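Local coordinates for p-nitrophenyl phosphatase (Pho2) (Archaeoglobus fulgidus, PDB 3QGM), which probably hydrolyses phosphate esters as a metal-dependent phosphatase of the haloacid dehalogenase (HAD) clan and holds a calcium ion in its metal site, at residues G29-G32 / V33-K37; N130-L133 / M134-L138; G211-I214 / D215-A219. All blocks are in the same frame, centred on the assembly; numbering follows the deposited sequence. Where two conformers were deposited one is given.

Overall arrangement
Three one-turn contacts sample three helices of the chain, met in sequence order. Contacts 1 and 3 belong to the part built on the six-stranded parallel sheet: helix 27-38 packs on strands 10-14 and 42-47, while residues 211-219 run from the end of strand 207-211 into helix 214-224 and hold the calcium ion through Asp212. Their centres are about 20 Å apart. Contact 2 opens helix 131-143, beside the five-stranded parallel sheet, with its centre about 43 Å from that of contact 1 and about 31 Å from that of contact 3. Metal binding thus stays with the first sheet, whereas contact 2 faces the second subunit.

Contact 1. Residues G29-G32 / V33-K37; sequences GVEG and VKKLK
Glu31 and Lys35 form an i to i+4 salt bridge on helix 27-38, an alpha-helix packed on the parallel sheet of the HAD-type fold. The pair borders helix 259-264, with Glu31 on Lys260 and Lys35 on Val263. The two side chains run alongside each other and point the same way. Lys35 NZ reaches Glu31 OE1 at 3.2 Å, on the anti lone pair, the one turned away from the other oxygen. A bend at the second torsion of the lysine (chi2 85°) brings NZ back toward the carboxylate, although the middle of this chain is less certain. Replacing Glu31 by an alanine would probably leave the Lys35 ammonium without its carboxylate mate and free to swing toward solvent.

One residue earlier along the helix, Val30 and Lys34 make an apolar contact. Val30 CG1 lies 3.6 Å from Lys34 CE, with the extended lysine chain laid beside the valine, and both side chains also touch Leu66. Val33 and Leu36 face the sheet instead: Val33 meets Phe45 and Leu36 meets Ile43, Tyr11 and Ile13. They too meet helix 259-264, Val33 through Leu259 and Leu36 through Val263.

Backbone hydrogen bonds of the i to i+4 pattern tie the turns together. Lys34 N donates to Val30 O at 3.0 Å with an N-H...O angle of 169°, and Val33 N reaches Gly29 O at the same length. One turn on, Leu36 N donates to Gly32 O at 3.0 Å, and Leu36 CB and CG each approach that oxygen to 3.4 Å.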
loop_
_atom_site.group_PDB
_atom_site.type_symbol
_atom_site.label_atom_id
_atom_site.label_comp_id
_atom_site.label_asym_id
_atom_site.label_seq_id
_atom_site.Cartn_x
_atom_site.Cartn_y
_atom_site.Cartn_z
ATOM N N GLY A 29 28.496 17.939 12.372
ATOM C CA GLY A 29 27.486 17.477 13.338
ATOM C C GLY A 29 28.070 16.868 14.614
ATOM O O GLY A 29 27.607 17.147 15.737
ATOM N N VAL A 30 29.091 16.023 14.466
ATOM C CA VAL A 30 29.802 15.478 15.620
ATOM C C VAL A 30 30.391 16.600 16.465
ATOM O O VAL A 30 30.184 16.642 17.676
ATOM C CB VAL A 30 30.931 14.462 15.187
ATOM C CG1 VAL A 30 31.929 14.243 16.321
ATOM C CG2 VAL A 30 30.326 13.133 14.709
ATOM N N GLU A 31 31.130 17.505 15.824
ATOM C CA GLU A 31 31.713 18.641 16.494
ATOM C C GLU A 31 30.633 19.395 17.294
ATOM O O GLU A 31 30.807 19.728 18.461
ATOM C CB GLU A 31 32.303 19.610 15.461
ATOM C CG GLU A 31 33.680 19.275 14.789
ATOM C CD GLU A 31 34.059 20.339 13.692
ATOM O OE1 GLU A 31 34.571 21.429 14.089
ATOM O OE2 GLU A 31 33.833 20.096 12.451
ATOM N N GLY A 32 29.511 19.679 16.646
ATOM C CA GLY A 32 28.439 20.422 17.280
ATOM C C GLY A 32 27.903 19.756 18.518
ATOM O O GLY A 32 27.582 20.417 19.502
ATOM N N VAL A 33 27.773 18.438 18.476
ATOM C CA VAL A 33 27.300 17.717 19.656
ATOM C C VAL A 33 28.297 17.889 20.763
ATOM O O VAL A 33 27.947 18.197 21.899
ATOM C CB VAL A 33 27.143 16.212 19.384
ATOM C CG1 VAL A 33 26.999 15.436 20.746
ATOM C CG2 VAL A 33 25.958 15.966 18.492
ATOM N N LYS A 34 29.566 17.681 20.427
ATOM C CA LYS A 34 30.605 17.787 21.422
ATOM C C LYS A 34 30.636 19.171 22.050
ATOM O O LYS A 34 30.705 19.284 23.276
ATOM C CB LYS A 34 31.960 17.410 20.817
ATOM C CG LYS A 34 32.064 15.929 20.420
ATOM C CD LYS A 34 33.524 15.594 20.079
ATOM C CE LYS A 34 33.685 14.226 19.455
ATOM N NZ LYS A 34 35.071 14.019 18.917
ATOM N N LYS A 35 30.556 20.229 21.239
ATOM C CA LYS A 35 30.515 21.587 21.787
ATOM C C LYS A 35 29.285 21.822 22.663
ATOM O O LYS A 35 29.380 22.550 23.671
ATOM C CB LYS A 35 30.609 22.677 20.700
ATOM C CG LYS A 35 32.028 22.896 20.119
ATOM C CD LYS A 35 32.386 21.928 18.969
ATOM C CE LYS A 35 33.587 22.399 18.101
ATOM N NZ LYS A 35 34.202 21.249 17.310
ATOM N N LEU A 36 28.153 21.205 22.299
ATOM C CA LEU A 36 26.927 21.290 23.112
ATOM C C LEU A 36 27.034 20.646 24.510
ATOM O O LEU A 36 26.519 21.204 25.469
ATOM C CB LEU A 36 25.716 20.679 22.378
ATOM C CG LEU A 36 24.966 21.572 21.378
ATOM C CD1 LEU A 36 23.810 20.790 20.739
ATOM C CD2 LEU A 36 24.457 22.850 22.039
ATOM N N LYS A 37 27.638 19.454 24.590
ATOM C CA LYS A 37 27.862 18.746 25.850
ATOM C C LYS A 37 28.767 19.594 26.741
ATOM O O LYS A 37 28.513 19.788 27.948
ATOM C CB LYS A 37 28.532 17.388 25.597
ATOM C CG LYS A 37 27.704 16.394 24.786
ATOM C CD LYS A 37 28.440 15.052 24.570
ATOM C CE LYS A 37 29.566 15.165 23.539
ATOM N NZ LYS A 37 30.292 13.941 23.300
#

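Contact 2. Residues N130-L133 / M134-L138; sequences NFEL and MTKAL
The first turn of helix 131-143, the crossover helix of a beta-alpha-beta unit between strands 120-123 and 146-149, is fastened by Asn130 O, which takes the N-H of Met134 at 3.0 Å. Asn130 is the N-cap. Its side chain folds back with CG lodged between the backbone N and the carbonyl carbon (chi1 65°), and OD1 accepts from Leu133 N at 2.8 Å in a nearly straight bond of 170°. Backbone and side-chain oxygens of one residue therefore satisfy two N-H groups of the opening turn.

Phe131 O is gripped twice by Thr135: by the backbone N at 2.8 Å, and by OG1, which donates at 3.0 Å from above the carbonyl plane. The same hydroxyl oxygen sits over one face of the Phe131 ring, 3.9 Å from CE2. Glu132 and Lys136 lie alongside each other, and Lys136 NZ makes a salt bridge to Glu132 OE2 at 3.0 Å, its hydrogen bond being weak; Lys136 also packs on Tyr115 and Phe94.

Other side chains join the helix to its surroundings. Leu133 packs on Phe94, and Ala137 on Leu173 of helix 167-177, while Phe131 and Thr135 meet Arg127 and Pro164 of the second subunit. An asparagine N-cap followed by i to i+4 bonding is characteristic of helix starts, here in a crossover helix that borders the subunit interface.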
loop_
_atom_site.group_PDB
_atom_site.type_symbol
_atom_site.label_atom_id
_atom_site.label_comp_id
_atom_site.label_asym_id
_atom_site.label_seq_id
_atom_site.Cartn_x
_atom_site.Cartn_y
_atom_site.Cartn_z
ATOM N N ASN A 130 6.768 -9.614 2.389
ATOM C CA ASN A 130 6.297 -10.510 1.327
ATOM C C ASN A 130 4.798 -10.719 1.403
ATOM O O ASN A 130 4.144 -10.163 2.293
ATOM C CB ASN A 130 7.060 -11.847 1.358
ATOM C CG ASN A 130 6.815 -12.655 2.621
ATOM O OD1 ASN A 130 5.905 -12.386 3.396
ATOM N ND2 ASN A 130 7.671 -13.655 2.840
ATOM N N PHE A 131 4.238 -11.501 0.496
ATOM C CA PHE A 131 2.777 -11.663 0.456
ATOM C C PHE A 131 2.229 -12.271 1.754
ATOM O O PHE A 131 1.197 -11.825 2.300
ATOM C CB PHE A 131 2.391 -12.519 -0.733
ATOM C CG PHE A 131 0.929 -12.468 -1.092
ATOM C CD1 PHE A 131 0.393 -11.356 -1.742
ATOM C CD2 PHE A 131 0.123 -13.547 -0.865
ATOM C CE1 PHE A 131 -0.966 -11.329 -2.142
ATOM C CE2 PHE A 131 -1.206 -13.523 -1.231
ATOM C CZ PHE A 131 -1.754 -12.401 -1.885
ATOM N N GLU A 132 2.929 -13.269 2.277
ATOM C CA GLU A 132 2.469 -13.963 3.484
ATOM C C GLU A 132 2.435 -12.987 4.638
ATOM O O GLU A 132 1.435 -12.910 5.350
ATOM C CB GLU A 132 3.353 -15.179 3.833
ATOM C CG GLU A 132 3.217 -15.616 5.321
ATOM C CD GLU A 132 3.832 -16.992 5.646
ATOM O OE1 GLU A 132 5.018 -17.241 5.313
ATOM O OE2 GLU A 132 3.095 -17.816 6.246
ATOM N N LEU A 133 3.504 -12.212 4.824
ATOM C CA LEU A 133 3.507 -11.245 5.925
ATOM C C LEU A 133 2.425 -10.155 5.726
ATOM O O LEU A 133 1.766 -9.739 6.707
ATOM C CB LEU A 133 4.892 -10.629 6.066
ATOM C CG LEU A 133 5.247 -9.884 7.323
ATOM C CD1 LEU A 133 4.735 -10.614 8.585
ATOM C CD2 LEU A 133 6.777 -9.755 7.334
HETATM N N MSE A 134 2.182 -9.727 4.486
HETATM C CA MSE A 134 1.119 -8.744 4.263
HETATM C C MSE A 134 -0.261 -9.344 4.513
HETATM O O MSE A 134 -1.150 -8.657 4.992
HETATM C CB MSE A 134 1.188 -8.119 2.877
HETATM C CG MSE A 134 0.165 -7.007 2.714
HETATM SE SE MSE A 134 0.719 -5.378 3.593
HETATM C CE MSE A 134 2.184 -4.984 2.378
ATOM N N THR A 135 -0.443 -10.618 4.195
ATOM C CA THR A 135 -1.683 -11.318 4.489
ATOM C C THR A 135 -1.919 -11.308 5.985
ATOM O O THR A 135 -3.039 -11.042 6.440
ATOM C CB THR A 135 -1.658 -12.766 3.969
ATOM O OG1 THR A 135 -1.606 -12.750 2.550
ATOM C CG2 THR A 135 -2.853 -13.566 4.366
ATOM N N LYS A 136 -0.884 -11.610 6.744
ATOM C CA LYS A 136 -1.041 -11.657 8.205
ATOM C C LYS A 136 -1.438 -10.306 8.791
ATOM O O LYS A 136 -2.289 -10.240 9.655
ATOM C CB LYS A 136 0.219 -12.186 8.879
ATOM C CG LYS A 136 0.576 -13.659 8.510
ATOM C CD LYS A 136 1.689 -14.157 9.409
ATOM C CE LYS A 136 1.838 -15.682 9.385
ATOM N NZ LYS A 136 3.094 -16.065 8.703
ATOM N N ALA A 137 -0.803 -9.247 8.300
ATOM C CA ALA A 137 -1.082 -7.867 8.733
ATOM C C ALA A 137 -2.495 -7.508 8.374
ATOM O O ALA A 137 -3.226 -6.998 9.202
ATOM C CB ALA A 137 -0.103 -6.877 8.044
ATOM N N LEU A 138 -2.869 -7.776 7.122
ATOM C CA LEU A 138 -4.239 -7.604 6.674
ATOM C C LEU A 138 -5.231 -8.299 7.655
ATOM O O LEU A 138 -6.211 -7.705 8.121
ATOM C CB LEU A 138 -4.406 -8.130 5.237
ATOM C CG LEU A 138 -5.860 -8.303 4.759
ATOM C CD1 LEU A 138 -6.485 -6.896 4.597
ATOM C CD2 LEU A 138 -5.936 -9.110 3.477
#

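Contact 3. Residues G211-I214 / D215-A219; sequences GDQI and DVDVA. With CA (calcium ion), chain E.
The Asp217 carboxylate carries Gly211 CA over one face, 3.6 Å from Asp217 CG, and has two donors around its rim at OD2, both close to its plane: a calcium-bound water and Gln213 N, which donates at 3.0 Å on the anti lone pair. Asp212 N adds a weak bond to the same oxygen. The carboxylate planes of Asp212 and Asp217 are turned 46° apart, whereas the Gln213 amide stands 51° from that of Asp217. Val216 CG2 lies over one face of the Gln213 amide, 3.6 Å from NE2.

Backbone bonds start the helix with a wider, pi-type turn. Gln213, the N-cap, accepts at its O from Asp217 N at 2.7 Å and from Val218 N at 3.2 Å. One residue on, Ile214 packs its CG2 against Val218 CB and reaches Leu230 and Ile245.

Asp212 OD1 binds the calcium ion at 2.3 Å, with Asp14 OD2, Asp16 O and three waters among the metal's other ligands. The turn of the side chain at chi1 71° carries OD1 to the metal, and OD2 accepts from Val235 N and a metal-bound water. The water at the Asp217 rim donates to OD2 at 2.8 Å and accepts from Gln213 NE2, which makes both residues second-shell partners of the ion. Asp217 OD1 meanwhile forms a salt bridge with Lys187. Asp217 thus links the loop carrying Asp212 to a calcium-bound water, while Lys187 probably offsets part of the negative charge gathered there.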
loop_
_atom_site.group_PDB
_atom_site.type_symbol
_atom_site.label_atom_id
_atom_site.label_comp_id
_atom_site.label_asym_id
_atom_site.label_seq_id
_atom_site.Cartn_x
_atom_site.Cartn_y
_atom_site.Cartn_z
ATOM N N GLY A 211 16.891 19.214 13.141
ATOM C CA GLY A 211 16.787 18.207 12.132
ATOM C C GLY A 211 16.996 18.698 10.725
ATOM O O GLY A 211 17.245 19.889 10.485
ATOM N N ASP A 212 16.889 17.768 9.788
ATOM C CA ASP A 212 17.193 18.038 8.391
ATOM C C ASP A 212 15.975 18.003 7.506
ATOM O O ASP A 212 16.116 18.283 6.345
ATOM C CB ASP A 212 18.281 17.083 7.839
ATOM C CG ASP A 212 17.789 15.647 7.659
ATOM O OD1 ASP A 212 16.926 15.188 8.428
ATOM O OD2 ASP A 212 18.307 14.965 6.755
ATOM N N GLN A 213 14.801 17.668 8.058
ATOM C CA GLN A 213 13.532 17.585 7.306
ATOM C C GLN A 213 12.422 18.459 7.899
ATOM O O GLN A 213 12.015 18.318 9.073
ATOM C CB GLN A 213 13.045 16.138 7.246
ATOM C CG GLN A 213 13.950 15.223 6.454
ATOM C CD GLN A 213 13.346 13.833 6.260
ATOM O OE1 GLN A 213 12.910 13.490 5.175
ATOM N NE2 GLN A 213 13.362 13.029 7.298
ATOM N N ILE A 214 11.885 19.339 7.060
ATOM C CA ILE A 214 10.819 20.257 7.480
ATOM C C ILE A 214 9.581 19.504 7.866
ATOM O O ILE A 214 9.006 19.727 8.933
ATOM C CB ILE A 214 10.473 21.191 6.381
ATOM C CG1 ILE A 214 11.728 21.973 5.987
ATOM C CG2 ILE A 214 9.214 22.104 6.793
ATOM C CD1 ILE A 214 11.722 23.413 6.310
ATOM N N ASP A 215 9.182 18.569 7.021
ATOM C CA ASP A 215 7.980 17.762 7.266
ATOM C C ASP A 215 8.128 16.692 8.318
ATOM O O ASP A 215 7.164 16.051 8.660
ATOM C CB ASP A 215 7.535 17.069 5.981
ATOM C CG ASP A 215 8.554 16.090 5.462
ATOM O OD1 ASP A 215 8.135 15.049 4.958
ATOM O OD2 ASP A 215 9.755 16.379 5.527
ATOM N N VAL A 216 9.334 16.468 8.822
ATOM C CA VAL A 216 9.502 15.521 9.899
ATOM C C VAL A 216 9.900 16.268 11.173
ATOM O O VAL A 216 9.173 16.287 12.177
ATOM C CB VAL A 216 10.541 14.454 9.477
ATOM C CG1 VAL A 216 10.883 13.519 10.618
ATOM C CG2 VAL A 216 9.986 13.660 8.211
ATOM N N ASP A 217 11.060 16.888 11.107
ATOM C CA ASP A 217 11.678 17.470 12.291
ATOM C C ASP A 217 11.037 18.799 12.680
ATOM O O ASP A 217 10.734 19.009 13.848
ATOM C CB ASP A 217 13.160 17.639 12.035
ATOM C CG ASP A 217 13.797 16.317 11.683
ATOM O OD1 ASP A 217 13.805 15.479 12.610
ATOM O OD2 ASP A 217 14.169 16.099 10.485
ATOM N N VAL A 218 10.827 19.670 11.707
ATOM C CA VAL A 218 10.140 20.944 12.005
ATOM C C VAL A 218 8.697 20.711 12.402
ATOM O O VAL A 218 8.233 21.323 13.366
ATOM C CB VAL A 218 10.270 21.974 10.903
ATOM C CG1 VAL A 218 9.572 23.269 11.326
ATOM C CG2 VAL A 218 11.738 22.223 10.653
ATOM N N ALA A 219 8.009 19.775 11.746
ATOM C CA ALA A 219 6.610 19.473 12.127
ATOM C C ALA A 219 6.558 18.950 13.549
ATOM O O ALA A 219 5.634 19.265 14.324
ATOM C CB ALA A 219 5.964 18.441 11.174
HETATM CA CA CA E . 16.881 13.176 9.484
HETATM O O HOH W 1 17.260 12.597 7.143
HETATM O O HOH W 2 14.787 13.499 9.742
HETATM O O HOH W 3 16.323 10.897 9.534
#